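Glucose-6-phosphate isomerase (Thermus thermophilus, PDB 1ZZG) probably catalyses the reversible isomerisation of glucose 6-phosphate to fructose 6-phosphate, a step shared by glycolysis and gluconeogenesis. Local coordinates at residues T50-L53 / R54-R58; G195-P198 / L199-G203; P289-Q292 / H293-V296; E346-A349 / T350-A353. One frame throughout, in Å; residues are numbered along the deposited sequence.

Contact 1. Residues T50-L53 / R54-R58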
ATOM      1  N   THR A  50      -2.469  32.421  -3.289  1.00 39.17           N
ATOM      2  CA  THR A  50      -3.554  32.489  -4.270  1.00 41.62           C
ATOM      3  C   THR A  50      -3.089  32.980  -5.631  1.00 41.52           C
ATOM      4  O   THR A  50      -3.886  33.462  -6.435  1.00 43.98           O
ATOM      5  CB  THR A  50      -4.697  33.407  -3.791  1.00 42.26           C
ATOM      6  OG1 THR A  50      -4.147  34.569  -3.159  1.00 45.19           O
ATOM      7  CG2 THR A  50      -5.603  32.670  -2.821  1.00 43.52           C
ATOM      8  N   GLU A  51      -1.794  32.846  -5.885  1.00 39.20           N
ATOM      9  CA  GLU A  51      -1.207  33.277  -7.145  1.00 38.88           C
ATOM     10  C   GLU A  51      -0.706  32.058  -7.919  1.00 36.64           C
ATOM     11  O   GLU A  51      -0.972  31.908  -9.112  1.00 34.13           O
ATOM     12  CB  GLU A  51      -0.051  34.231  -6.854  1.00 42.18           C
ATOM     13  CG  GLU A  51       0.782  34.634  -8.052  1.00 47.90           C
ATOM     14  CD  GLU A  51       2.107  35.260  -7.634  1.00 51.96           C
ATOM     15  OE1 GLU A  51       2.082  36.280  -6.909  1.00 52.73           O
ATOM     16  OE2 GLU A  51       3.171  34.727  -8.028  1.00 53.34           O
ATOM     17  N   THR A  52       0.006  31.179  -7.220  1.00 34.00           N
ATOM     18  CA  THR A  52       0.554  29.981  -7.839  1.00 33.50           C
ATOM     19  C   THR A  52      -0.498  29.048  -8.443  1.00 31.73           C
ATOM     20  O   THR A  52      -0.304  28.541  -9.545  1.00 30.35           O
ATOM     21  CB  THR A  52       1.420  29.189  -6.837  1.00 33.55           C
ATOM     22  OG1 THR A  52       2.485  30.025  -6.375  1.00 31.95           O
ATOM     23  CG2 THR A  52       2.022  27.945  -7.502  1.00 34.24           C
ATOM     24  N   LEU A  53      -1.609  28.821  -7.747  1.00 30.80           N
ATOM     25  CA  LEU A  53      -2.618  27.919  -8.299  1.00 32.06           C
ATOM     26  C   LEU A  53      -3.222  28.468  -9.594  1.00 31.49           C
ATOM     27  O   LEU A  53      -3.637  27.699 -10.460  1.00 30.71           O
ATOM     28  CB  LEU A  53      -3.732  27.629  -7.288  1.00 32.68           C
ATOM     29  CG  LEU A  53      -4.901  28.607  -7.192  1.00 34.90           C
ATOM     30  CD1 LEU A  53      -6.001  27.989  -6.338  1.00 35.23           C
ATOM     31  CD2 LEU A  53      -4.418  29.932  -6.614  1.00 36.27           C
ATOM     32  N   ARG A  54      -3.278  29.790  -9.726  1.00 32.87           N
ATOM     33  CA  ARG A  54      -3.814  30.385 -10.948  1.00 35.48           C
ATOM     34  C   ARG A  54      -2.828  30.114 -12.078  1.00 33.95           C
ATOM     35  O   ARG A  54      -3.218  29.746 -13.188  1.00 33.62           O
ATOM     36  CB  ARG A  54      -4.027  31.893 -10.771  1.00 38.98           C
ATOM     37  CG  ARG A  54      -5.185  32.218  -9.845  1.00 44.98           C
ATOM     38  CD  ARG A  54      -5.499  33.703  -9.813  1.00 49.15           C
ATOM     39  NE  ARG A  54      -6.733  33.952  -9.074  1.00 54.05           N
ATOM     40  CZ  ARG A  54      -7.277  35.151  -8.898  1.00 55.50           C
ATOM     41  NH1 ARG A  54      -6.693  36.228  -9.405  1.00 57.81           N
ATOM     42  NH2 ARG A  54      -8.409  35.274  -8.215  1.00 56.70           N
ATOM     43  N   GLU A  55      -1.544  30.281 -11.770  1.00 33.50           N
ATOM     44  CA  GLU A  55      -0.470  30.038 -12.724  1.00 33.88           C
ATOM     45  C   GLU A  55      -0.508  28.569 -13.167  1.00 32.83           C
ATOM     46  O   GLU A  55      -0.269  28.250 -14.336  1.00 30.88           O
ATOM     47  CB  GLU A  55       0.870  30.353 -12.062  1.00 36.90           C
ATOM     48  CG  GLU A  55       2.079  30.179 -12.954  1.00 42.94           C
ATOM     49  CD  GLU A  55       3.385  30.386 -12.199  1.00 44.94           C
ATOM     50  OE1 GLU A  55       3.529  31.430 -11.526  1.00 47.33           O
ATOM     51  OE2 GLU A  55       4.266  29.505 -12.283  1.00 47.84           O
ATOM     52  N   VAL A  56      -0.805  27.678 -12.224  1.00 30.29           N
ATOM     53  CA  VAL A  56      -0.896  26.253 -12.522  1.00 27.95           C
ATOM     54  C   VAL A  56      -2.089  26.001 -13.446  1.00 28.15           C
ATOM     55  O   VAL A  56      -1.972  25.300 -14.453  1.00 27.67           O
ATOM     56  CB  VAL A  56      -1.059  25.420 -11.224  1.00 27.80           C
ATOM     57  CG1 VAL A  56      -1.425  23.974 -11.554  1.00 27.37           C
ATOM     58  CG2 VAL A  56       0.237  25.462 -10.425  1.00 25.90           C
ATOM     59  N   ARG A  57      -3.238  26.583 -13.110  1.00 29.15           N
ATOM     60  CA  ARG A  57      -4.433  26.412 -13.928  1.00 31.33           C
ATOM     61  C   ARG A  57      -4.225  26.924 -15.354  1.00 30.71           C
ATOM     62  O   ARG A  57      -4.596  26.261 -16.321  1.00 30.70           O
ATOM     63  CB  ARG A  57      -5.626  27.147 -13.307  1.00 32.93           C
ATOM     64  CG  ARG A  57      -6.297  26.446 -12.127  1.00 35.98           C
ATOM     65  CD  ARG A  57      -7.460  27.303 -11.623  1.00 40.12           C
ATOM     66  NE  ARG A  57      -8.230  26.701 -10.534  1.00 40.69           N
ATOM     67  CZ  ARG A  57      -8.931  25.580 -10.652  1.00 39.12           C
ATOM     68  NH1 ARG A  57      -8.952  24.939 -11.811  1.00 41.49           N
ATOM     69  NH2 ARG A  57      -9.621  25.111  -9.621  1.00 37.96           N
ATOM     70  N   ARG A  58      -3.642  28.108 -15.487  1.00 32.46           N
ATOM     71  CA  ARG A  58      -3.423  28.668 -16.816  1.00 33.45           C
ATOM     72  C   ARG A  58      -2.522  27.771 -17.659  1.00 32.33           C
ATOM     73  O   ARG A  58      -2.753  27.595 -18.857  1.00 33.00           O
ATOM     74  CB  ARG A  58      -2.834  30.075 -16.709  1.00 34.29           C
ATOM     75  CG  ARG A  58      -3.802  31.104 -16.117  1.00 36.82           C
ATOM     76  CD  ARG A  58      -5.110  31.199 -16.914  1.00 39.90           C
ATOM     77  NE  ARG A  58      -6.155  30.275 -16.465  1.00 42.99           N
ATOM     78  CZ  ARG A  58      -6.812  30.386 -15.312  1.00 43.93           C
ATOM     79  NH1 ARG A  58      -6.536  31.382 -14.479  1.00 46.07           N
ATOM     80  NH2 ARG A  58      -7.756  29.508 -14.991  1.00 44.18           N
TER
HETATM   81  O   HOH W   1      -7.078  32.578  -6.885  1.00 53.87           O

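Contact 2. Residues G195-P198 / L199-G203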
ATOM      1  N   GLY A 195       1.770  18.897  -5.880  1.00 21.93           N
ATOM      2  CA  GLY A 195       0.460  18.278  -5.974  1.00 21.81           C
ATOM      3  C   GLY A 195      -0.517  19.072  -6.832  1.00 22.95           C
ATOM      4  O   GLY A 195      -1.377  18.494  -7.492  1.00 24.10           O
ATOM      5  N   LEU A 196      -0.385  20.397  -6.837  1.00 21.64           N
ATOM      6  CA  LEU A 196      -1.303  21.232  -7.610  1.00 22.46           C
ATOM      7  C   LEU A 196      -1.238  21.003  -9.116  1.00 22.09           C
ATOM      8  O   LEU A 196      -2.279  20.941  -9.775  1.00 22.46           O
ATOM      9  CB  LEU A 196      -1.069  22.712  -7.308  1.00 22.03           C
ATOM     10  CG  LEU A 196      -1.276  23.075  -5.836  1.00 23.03           C
ATOM     11  CD1 LEU A 196      -1.021  24.553  -5.643  1.00 23.62           C
ATOM     12  CD2 LEU A 196      -2.686  22.692  -5.399  1.00 21.55           C
ATOM     13  N   LEU A 197      -0.031  20.868  -9.659  1.00 22.15           N
ATOM     14  CA  LEU A 197       0.118  20.657 -11.096  1.00 23.55           C
ATOM     15  C   LEU A 197      -0.593  19.377 -11.558  1.00 24.28           C
ATOM     16  O   LEU A 197      -1.458  19.426 -12.432  1.00 25.18           O
ATOM     17  CB  LEU A 197       1.600  20.613 -11.489  1.00 24.13           C
ATOM     18  CG  LEU A 197       1.832  20.484 -13.002  1.00 23.78           C
ATOM     19  CD1 LEU A 197       1.146  21.647 -13.732  1.00 22.66           C
ATOM     20  CD2 LEU A 197       3.325  20.471 -13.297  1.00 23.99           C
ATOM     21  N   PRO A 198      -0.232  18.212 -10.990  1.00 25.15           N
ATOM     22  CA  PRO A 198      -0.939  17.010 -11.449  1.00 24.78           C
ATOM     23  C   PRO A 198      -2.443  17.099 -11.193  1.00 25.29           C
ATOM     24  O   PRO A 198      -3.230  16.652 -12.016  1.00 24.91           O
ATOM     25  CB  PRO A 198      -0.266  15.874 -10.666  1.00 26.45           C
ATOM     26  CG  PRO A 198       0.332  16.574  -9.457  1.00 27.23           C
ATOM     27  CD  PRO A 198       0.849  17.859 -10.052  1.00 25.04           C
ATOM     28  N   LEU A 199      -2.844  17.687 -10.068  1.00 24.68           N
ATOM     29  CA  LEU A 199      -4.271  17.813  -9.769  1.00 25.39           C
ATOM     30  C   LEU A 199      -4.999  18.669 -10.799  1.00 24.47           C
ATOM     31  O   LEU A 199      -6.176  18.433 -11.097  1.00 24.99           O
ATOM     32  CB  LEU A 199      -4.496  18.402  -8.379  1.00 25.08           C
ATOM     33  CG  LEU A 199      -4.608  17.389  -7.241  1.00 28.48           C
ATOM     34  CD1 LEU A 199      -4.841  18.141  -5.935  1.00 29.70           C
ATOM     35  CD2 LEU A 199      -5.757  16.410  -7.511  1.00 26.60           C
ATOM     36  N   ALA A 200      -4.303  19.665 -11.340  1.00 23.91           N
ATOM     37  CA  ALA A 200      -4.907  20.529 -12.348  1.00 25.04           C
ATOM     38  C   ALA A 200      -5.281  19.666 -13.546  1.00 25.55           C
ATOM     39  O   ALA A 200      -6.412  19.712 -14.020  1.00 26.52           O
ATOM     40  CB  ALA A 200      -3.930  21.629 -12.766  1.00 22.82           C
ATOM     41  N   PHE A 201      -4.326  18.866 -14.019  1.00 26.67           N
ATOM     42  CA  PHE A 201      -4.560  17.988 -15.158  1.00 27.92           C
ATOM     43  C   PHE A 201      -5.591  16.914 -14.830  1.00 28.37           C
ATOM     44  O   PHE A 201      -6.169  16.304 -15.727  1.00 29.26           O
ATOM     45  CB  PHE A 201      -3.239  17.363 -15.620  1.00 27.66           C
ATOM     46  CG  PHE A 201      -2.415  18.286 -16.475  1.00 27.79           C
ATOM     47  CD1 PHE A 201      -2.660  18.386 -17.846  1.00 28.64           C
ATOM     48  CD2 PHE A 201      -1.451  19.108 -15.904  1.00 27.95           C
ATOM     49  CE1 PHE A 201      -1.951  19.298 -18.635  1.00 30.19           C
ATOM     50  CE2 PHE A 201      -0.737  20.022 -16.679  1.00 30.25           C
ATOM     51  CZ  PHE A 201      -0.987  20.120 -18.049  1.00 28.91           C
ATOM     52  N   ALA A 202      -5.824  16.694 -13.539  1.00 26.06           N
ATOM     53  CA  ALA A 202      -6.809  15.711 -13.107  1.00 26.31           C
ATOM     54  C   ALA A 202      -8.186  16.378 -13.056  1.00 25.22           C
ATOM     55  O   ALA A 202      -9.201  15.728 -12.796  1.00 26.50           O
ATOM     56  CB  ALA A 202      -6.433  15.164 -11.735  1.00 26.21           C
ATOM     57  N   GLY A 203      -8.203  17.684 -13.302  1.00 24.34           N
ATOM     58  CA  GLY A 203      -9.442  18.446 -13.286  1.00 26.58           C
ATOM     59  C   GLY A 203     -10.062  18.651 -11.914  1.00 27.63           C
ATOM     60  O   GLY A 203     -11.275  18.831 -11.803  1.00 26.69           O
TER

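Contact 3. Residues P289-Q292 / H293-V296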
ATOM      1  N   PRO A 289     -13.126  -1.060   4.031  1.00 24.53           N
ATOM      2  CA  PRO A 289     -13.170  -2.248   4.891  1.00 23.91           C
ATOM      3  C   PRO A 289     -12.218  -3.406   4.554  1.00 25.37           C
ATOM      4  O   PRO A 289     -12.148  -4.379   5.310  1.00 23.85           O
ATOM      5  CB  PRO A 289     -14.624  -2.685   4.776  1.00 24.95           C
ATOM      6  CG  PRO A 289     -14.897  -2.429   3.325  1.00 25.79           C
ATOM      7  CD  PRO A 289     -14.267  -1.055   3.095  1.00 24.12           C
ATOM      8  N   LYS A 290     -11.476  -3.312   3.450  1.00 24.81           N
ATOM      9  CA  LYS A 290     -10.595  -4.417   3.058  1.00 26.69           C
ATOM     10  C   LYS A 290      -9.658  -4.933   4.158  1.00 26.38           C
ATOM     11  O   LYS A 290      -9.387  -6.135   4.234  1.00 27.25           O
ATOM     12  CB  LYS A 290      -9.781  -4.061   1.797  1.00 25.39           C
ATOM     13  CG  LYS A 290      -8.622  -3.095   2.022  1.00 25.80           C
ATOM     14  CD  LYS A 290      -7.879  -2.785   0.718  1.00 25.52           C
ATOM     15  CE  LYS A 290      -8.773  -2.039  -0.271  1.00 27.87           C
ATOM     16  NZ  LYS A 290      -8.061  -1.600  -1.512  1.00 27.27           N
ATOM     17  N   ASP A 291      -9.166  -4.051   5.023  1.00 27.14           N
ATOM     18  CA  ASP A 291      -8.275  -4.521   6.073  1.00 26.15           C
ATOM     19  C   ASP A 291      -8.969  -5.207   7.251  1.00 26.39           C
ATOM     20  O   ASP A 291      -8.318  -5.636   8.204  1.00 25.15           O
ATOM     21  CB  ASP A 291      -7.351  -3.395   6.532  1.00 25.63           C
ATOM     22  CG  ASP A 291      -6.115  -3.292   5.653  1.00 28.35           C
ATOM     23  OD1 ASP A 291      -5.471  -4.345   5.447  1.00 30.83           O
ATOM     24  OD2 ASP A 291      -5.790  -2.190   5.167  1.00 24.08           O
ATOM     25  N   GLN A 292     -10.291  -5.324   7.173  1.00 27.43           N
ATOM     26  CA  GLN A 292     -11.046  -6.034   8.201  1.00 27.88           C
ATOM     27  C   GLN A 292     -10.795  -7.496   7.829  1.00 28.41           C
ATOM     28  O   GLN A 292     -11.035  -8.417   8.616  1.00 28.07           O
ATOM     29  CB  GLN A 292     -12.547  -5.726   8.094  1.00 28.43           C
ATOM     30  CG  GLN A 292     -12.922  -4.261   8.322  1.00 28.31           C
ATOM     31  CD  GLN A 292     -14.383  -3.956   7.997  1.00 28.98           C
ATOM     32  OE1 GLN A 292     -14.801  -2.796   8.014  1.00 28.88           O
ATOM     33  NE2 GLN A 292     -15.161  -4.995   7.697  1.00 26.71           N
ATOM     34  N   HIS A 293     -10.286  -7.680   6.611  1.00 26.20           N
ATOM     35  CA  HIS A 293      -9.986  -8.993   6.059  1.00 26.92           C
ATOM     36  C   HIS A 293      -8.479  -9.178   5.901  1.00 29.05           C
ATOM     37  O   HIS A 293      -8.036  -9.850   4.962  1.00 29.59           O
ATOM     38  CB  HIS A 293     -10.632  -9.146   4.672  1.00 26.84           C
ATOM     39  CG  HIS A 293     -12.104  -8.877   4.644  1.00 27.09           C
ATOM     40  ND1 HIS A 293     -13.047  -9.877   4.744  1.00 26.16           N
ATOM     41  CD2 HIS A 293     -12.796  -7.721   4.512  1.00 26.26           C
ATOM     42  CE1 HIS A 293     -14.256  -9.350   4.671  1.00 26.09           C
ATOM     43  NE2 HIS A 293     -14.132  -8.042   4.529  1.00 29.02           N
ATOM     44  N   ALA A 294      -7.685  -8.580   6.788  1.00 27.72           N
ATOM     45  CA  ALA A 294      -6.237  -8.722   6.684  1.00 26.81           C
ATOM     46  C   ALA A 294      -5.460  -8.314   7.932  1.00 27.97           C
ATOM     47  O   ALA A 294      -4.613  -9.068   8.413  1.00 29.35           O
ATOM     48  CB  ALA A 294      -5.719  -7.936   5.475  1.00 27.50           C
ATOM     49  N   GLN A 295      -5.729  -7.125   8.457  1.00 25.95           N
ATOM     50  CA  GLN A 295      -5.001  -6.672   9.636  1.00 25.26           C
ATOM     51  C   GLN A 295      -5.831  -6.602  10.913  1.00 25.50           C
ATOM     52  O   GLN A 295      -5.286  -6.705  12.015  1.00 26.88           O
ATOM     53  CB  GLN A 295      -4.369  -5.306   9.368  1.00 24.50           C
ATOM     54  CG  GLN A 295      -3.435  -5.284   8.171  1.00 23.17           C
ATOM     55  CD  GLN A 295      -2.750  -3.940   7.998  1.00 24.37           C
ATOM     56  OE1 GLN A 295      -1.843  -3.586   8.754  1.00 22.33           O
ATOM     57  NE2 GLN A 295      -3.184  -3.183   7.001  1.00 22.94           N
ATOM     58  N   VAL A 296      -7.140  -6.427  10.769  1.00 25.50           N
ATOM     59  CA  VAL A 296      -8.024  -6.325  11.922  1.00 27.36           C
ATOM     60  C   VAL A 296      -7.942  -7.530  12.850  1.00 26.52           C
ATOM     61  O   VAL A 296      -8.084  -7.387  14.064  1.00 25.04           O
ATOM     62  CB  VAL A 296      -9.487  -6.107  11.479  1.00 27.83           C
ATOM     63  CG1 VAL A 296     -10.428  -6.272  12.667  1.00 29.72           C
ATOM     64  CG2 VAL A 296      -9.639  -4.707  10.896  1.00 31.04           C
TER

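Contact 4. Residues E346-A349 / T350-A353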
ATOM      1  N   GLU A 346     -19.822  -0.617   8.211  1.00 25.88           N
ATOM      2  CA  GLU A 346     -18.617  -1.390   8.490  1.00 25.52           C
ATOM      3  C   GLU A 346     -17.576  -0.572   9.247  1.00 25.60           C
ATOM      4  O   GLU A 346     -16.859  -1.100  10.100  1.00 27.59           O
ATOM      5  CB  GLU A 346     -18.000  -1.917   7.194  1.00 25.79           C
ATOM      6  CG  GLU A 346     -18.892  -2.875   6.427  1.00 26.35           C
ATOM      7  CD  GLU A 346     -18.110  -3.698   5.431  1.00 28.41           C
ATOM      8  OE1 GLU A 346     -17.384  -4.616   5.864  1.00 28.54           O
ATOM      9  OE2 GLU A 346     -18.206  -3.418   4.218  1.00 27.90           O
ATOM     10  N   ALA A 347     -17.493   0.715   8.933  1.00 25.58           N
ATOM     11  CA  ALA A 347     -16.533   1.589   9.597  1.00 25.89           C
ATOM     12  C   ALA A 347     -16.901   1.724  11.077  1.00 23.08           C
ATOM     13  O   ALA A 347     -16.063   1.516  11.957  1.00 23.00           O
ATOM     14  CB  ALA A 347     -16.521   2.961   8.920  1.00 23.33           C
ATOM     15  N   GLU A 348     -18.162   2.059  11.342  1.00 25.28           N
ATOM     16  CA  GLU A 348     -18.633   2.217  12.718  1.00 26.89           C
ATOM     17  C   GLU A 348     -18.472   0.901  13.468  1.00 27.70           C
ATOM     18  O   GLU A 348     -18.019   0.880  14.612  1.00 26.51           O
ATOM     19  CB  GLU A 348     -20.109   2.636  12.750  1.00 29.51           C
ATOM     20  CG  GLU A 348     -20.422   4.027  12.189  1.00 31.08           C
ATOM     21  CD  GLU A 348     -19.866   5.166  13.034  1.00 34.21           C
ATOM     22  OE1 GLU A 348     -19.578   4.949  14.236  1.00 35.53           O
ATOM     23  OE2 GLU A 348     -19.732   6.286  12.497  1.00 32.97           O
ATOM     24  N   ALA A 349     -18.844  -0.190  12.805  1.00 26.91           N
ATOM     25  CA  ALA A 349     -18.763  -1.524  13.386  1.00 26.53           C
ATOM     26  C   ALA A 349     -17.335  -1.886  13.778  1.00 26.79           C
ATOM     27  O   ALA A 349     -17.095  -2.377  14.878  1.00 25.74           O
ATOM     28  CB  ALA A 349     -19.310  -2.551  12.398  1.00 26.00           C
ATOM     29  N   THR A 350     -16.389  -1.642  12.877  1.00 27.26           N
ATOM     30  CA  THR A 350     -14.990  -1.954  13.149  1.00 27.01           C
ATOM     31  C   THR A 350     -14.417  -1.059  14.244  1.00 26.79           C
ATOM     32  O   THR A 350     -13.644  -1.516  15.092  1.00 27.63           O
ATOM     33  CB  THR A 350     -14.135  -1.807  11.882  1.00 27.92           C
ATOM     34  OG1 THR A 350     -14.583  -2.748  10.898  1.00 27.78           O
ATOM     35  CG2 THR A 350     -12.669  -2.060  12.197  1.00 24.74           C
ATOM     36  N   TYR A 351     -14.795   0.215  14.213  1.00 27.38           N
ATOM     37  CA  TYR A 351     -14.349   1.183  15.206  1.00 27.29           C
ATOM     38  C   TYR A 351     -14.730   0.636  16.586  1.00 26.75           C
ATOM     39  O   TYR A 351     -13.901   0.585  17.502  1.00 27.57           O
ATOM     40  CB  TYR A 351     -15.023   2.537  14.931  1.00 27.05           C
ATOM     41  CG  TYR A 351     -14.676   3.657  15.891  1.00 29.46           C
ATOM     42  CD1 TYR A 351     -13.428   3.718  16.519  1.00 30.23           C
ATOM     43  CD2 TYR A 351     -15.589   4.681  16.143  1.00 31.02           C
ATOM     44  CE1 TYR A 351     -13.102   4.775  17.373  1.00 31.21           C
ATOM     45  CE2 TYR A 351     -15.276   5.739  16.991  1.00 31.92           C
ATOM     46  CZ  TYR A 351     -14.033   5.781  17.601  1.00 31.84           C
ATOM     47  OH  TYR A 351     -13.728   6.826  18.435  1.00 35.36           O
ATOM     48  N   GLU A 352     -15.977   0.197  16.714  1.00 27.56           N
ATOM     49  CA  GLU A 352     -16.465  -0.361  17.972  1.00 28.82           C
ATOM     50  C   GLU A 352     -15.788  -1.697  18.310  1.00 29.16           C
ATOM     51  O   GLU A 352     -15.450  -1.950  19.465  1.00 28.57           O
ATOM     52  CB  GLU A 352     -17.982  -0.567  17.913  1.00 30.89           C
ATOM     53  CG  GLU A 352     -18.600  -0.907  19.263  1.00 34.84           C
ATOM     54  CD  GLU A 352     -20.068  -1.283  19.169  1.00 37.08           C
ATOM     55  OE1 GLU A 352     -20.802  -0.654  18.375  1.00 38.32           O
ATOM     56  OE2 GLU A 352     -20.488  -2.203  19.905  1.00 39.77           O
ATOM     57  N   ALA A 353     -15.592  -2.552  17.307  1.00 29.17           N
ATOM     58  CA  ALA A 353     -14.962  -3.851  17.543  1.00 29.10           C
ATOM     59  C   ALA A 353     -13.538  -3.676  18.053  1.00 28.51           C
ATOM     60  O   ALA A 353     -13.096  -4.382  18.960  1.00 28.46           O
ATOM     61  CB  ALA A 353     -14.970  -4.690  16.262  1.00 27.73           C
TER

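Contact 1. Residues T50-L53 / R54-R58
E51 O is gripped by two backbone donors in the opening turn of helix 52-61. E55 N reaches it at 3.2 Å along a fairly straight bond (161°), while R54 N makes only a weak, bent one. The i to i+4 pattern continues, V56 N binding T52 O at 2.9 Å and R57 N binding L53 O. Just upstream, D49 uses its two carboxylate oxygens to hold E51 N and the hydroxyl of T52.

The side chains divide by face. On the inner one, V56 sets CG2 beside its own backbone N, anti to the carbonyl carbon; this branch lies 3.2 Å from T52 O and 4.2 Å from the methyl CG2 of T52. L53 holds CG in the crowded position between its backbone N and carbonyl carbon (chi1 85°), and its CD2 passes R54 CG at 4.0 Å while the side chain packs on D207 and L210 of helix 206-221. On the outer face the extended R54 chain runs back past T50 O, to which a water, weakly bound at both ends, links R54 NE. The E51 and E55 carboxylates, OE2 to OE1, stay 4.8 Å apart. R57, whose guanidinium forms a salt bridge with D207, adds a charged clasp to the apolar anchorage, so the helix start is tied to its neighbour by both kinds of interaction.

Contact 2. Residues G195-P198 / L199-G203
The side chains of L197 and F201 run alongside each other in the same direction on the last turns of helix 193-201, which a Schellman motif closes at G203. The helix packs beside the five-stranded parallel sheet of one half of this SIS-type fold. L197 carries CG anti to its backbone N (chi1 -176°), and F201 turns CG beside its own N (chi1 -80°). These settings bring the leucine methyl CD1 to the rim of the phenyl ring, in its plane, with L197 CD1 3.9 Å from F201 CE2. The contact is therefore methyl against ring edge, not a face-on one. The F69 ring meets F201 at about 50°, and F95 and L119, from two strands of the sheet, pack on the same side chain.

Inside the turn, L197 O sits near the plane of the phenyl ring at its edge, 3.5 Å from F201 CD2, and accepts weak bonds from A200 N and F201 N. L199 points elsewhere: its CB rests 3.2 Å from G195 O, and its side chain packs against L206 and L209 of helix 206-221, where L196 also packs. P198 has no N-H to give to the preceding turn, and the helix kinks there; its ring packs on F95 of strand 94-98.

At the helix end A202 N reaches both P198 O and L199 O only weakly. The positive phi of G203 (71°) takes the chain out of the helix, and G203 N lies 2.8 Å from A200 O.

Contact 3. Residues P289-Q292 / H293-V296
Q295 swings CG beside its backbone N (chi1 -57°) and stays extended beyond it, which lays its amide alongside the carboxylate of D291. The two side chains run in the same direction, with the amide and carboxylate planes 79° apart. Q295 NE2 gives D291 OD1 a nearly straight bond of 3.0 Å (172°): the acceptor lies in the amide plane, yet the donor comes from above the carboxylate plane. The other oxygen, D291 OD2, takes L287 N, and Q295 NE2 also serves P285 O.

D291 O is the backbone counterpart. V296 N meets it nearly head-on at 2.9 Å, Q295 N joins at 3.0 Å, and A294 N adds a weak third bond. V296 CG2 lies 3.3 Å from Q292 CA. With a leucine in place of Q295, D291 OD1 and P285 O would probably each lose a donor, and the carboxylate would be freer to turn. Toward the second subunit, the H293 ring edge has P289 O near its plane, 3.5 Å from CD2; NE2 bonds E131 there, and K290 pairs with its D99.

D291 thus satisfies its buried oxygens with N-H groups from both sides of the short 3-10 turn 290-292, fixing the loop between strand 278-287 and helix 296-301 at the subunit interface.

Contact 4. Residues E346-A349 / T350-A353
The Y351 ring has E348 at its edge: OE1 lies near the ring plane, 4.4 Å from Y351 CD2, a loose approach. The F8 ring meets it edge-to-face, and V361, A363 and L310, from strands of the mixed sheet, also pack on the tyrosine. With CG anti to the backbone N (chi1 179°), Y351 is sent down toward that sheet, where its OH bonds D5. The E348 carboxylate is tied through OE2 to K344, with only weak, long pairings of OE1 to R7 and to R412 of the second subunit.

The preceding residue, T350, folds back on the backbone. Its OG1 sits beside its own N (chi1 -63°), 2.9 Å from E346 O, the same oxygen that T350 N binds at 2.9 Å. OG1 is also hydrogen-bonded with Y250 OH, and weakly with Q292 OE1.

Y351 N to A347 O, E352 N to E348 O and A353 N to A349 O (2.9 Å) continue the regular helical bonding. A349 packs on T409 and A353 on L404 of the second subunit. Sheet on one side, partner subunit on the other: this is a sheet-covering helix of an alpha-beta-alpha SIS domain, here also serving the dimer interface.

How the contacts relate
The four contacts form two pairs, contact 1 lying on the other side of the chain's centre from contacts 3 and 4. Contacts 1 and 2 have centres about 11 Å apart and meet where V56 CG1 lies 3.6 Å from A200 CB, joining helices 52-61 and 193-201. Contacts 3 and 4 are also about 11 Å apart and share a polar seam: Q292 NE2 stands 2.9 Å from E346 OE1, probably a hydrogen bond. Centres of contacts 1 and 3 are about 40 Å apart. All four lie away from the predicted catalytic residues E267 and K406; contacts 3 and 4 touch second-subunit residues near these in sequence, Q295 on its D266 and A353 on its L404.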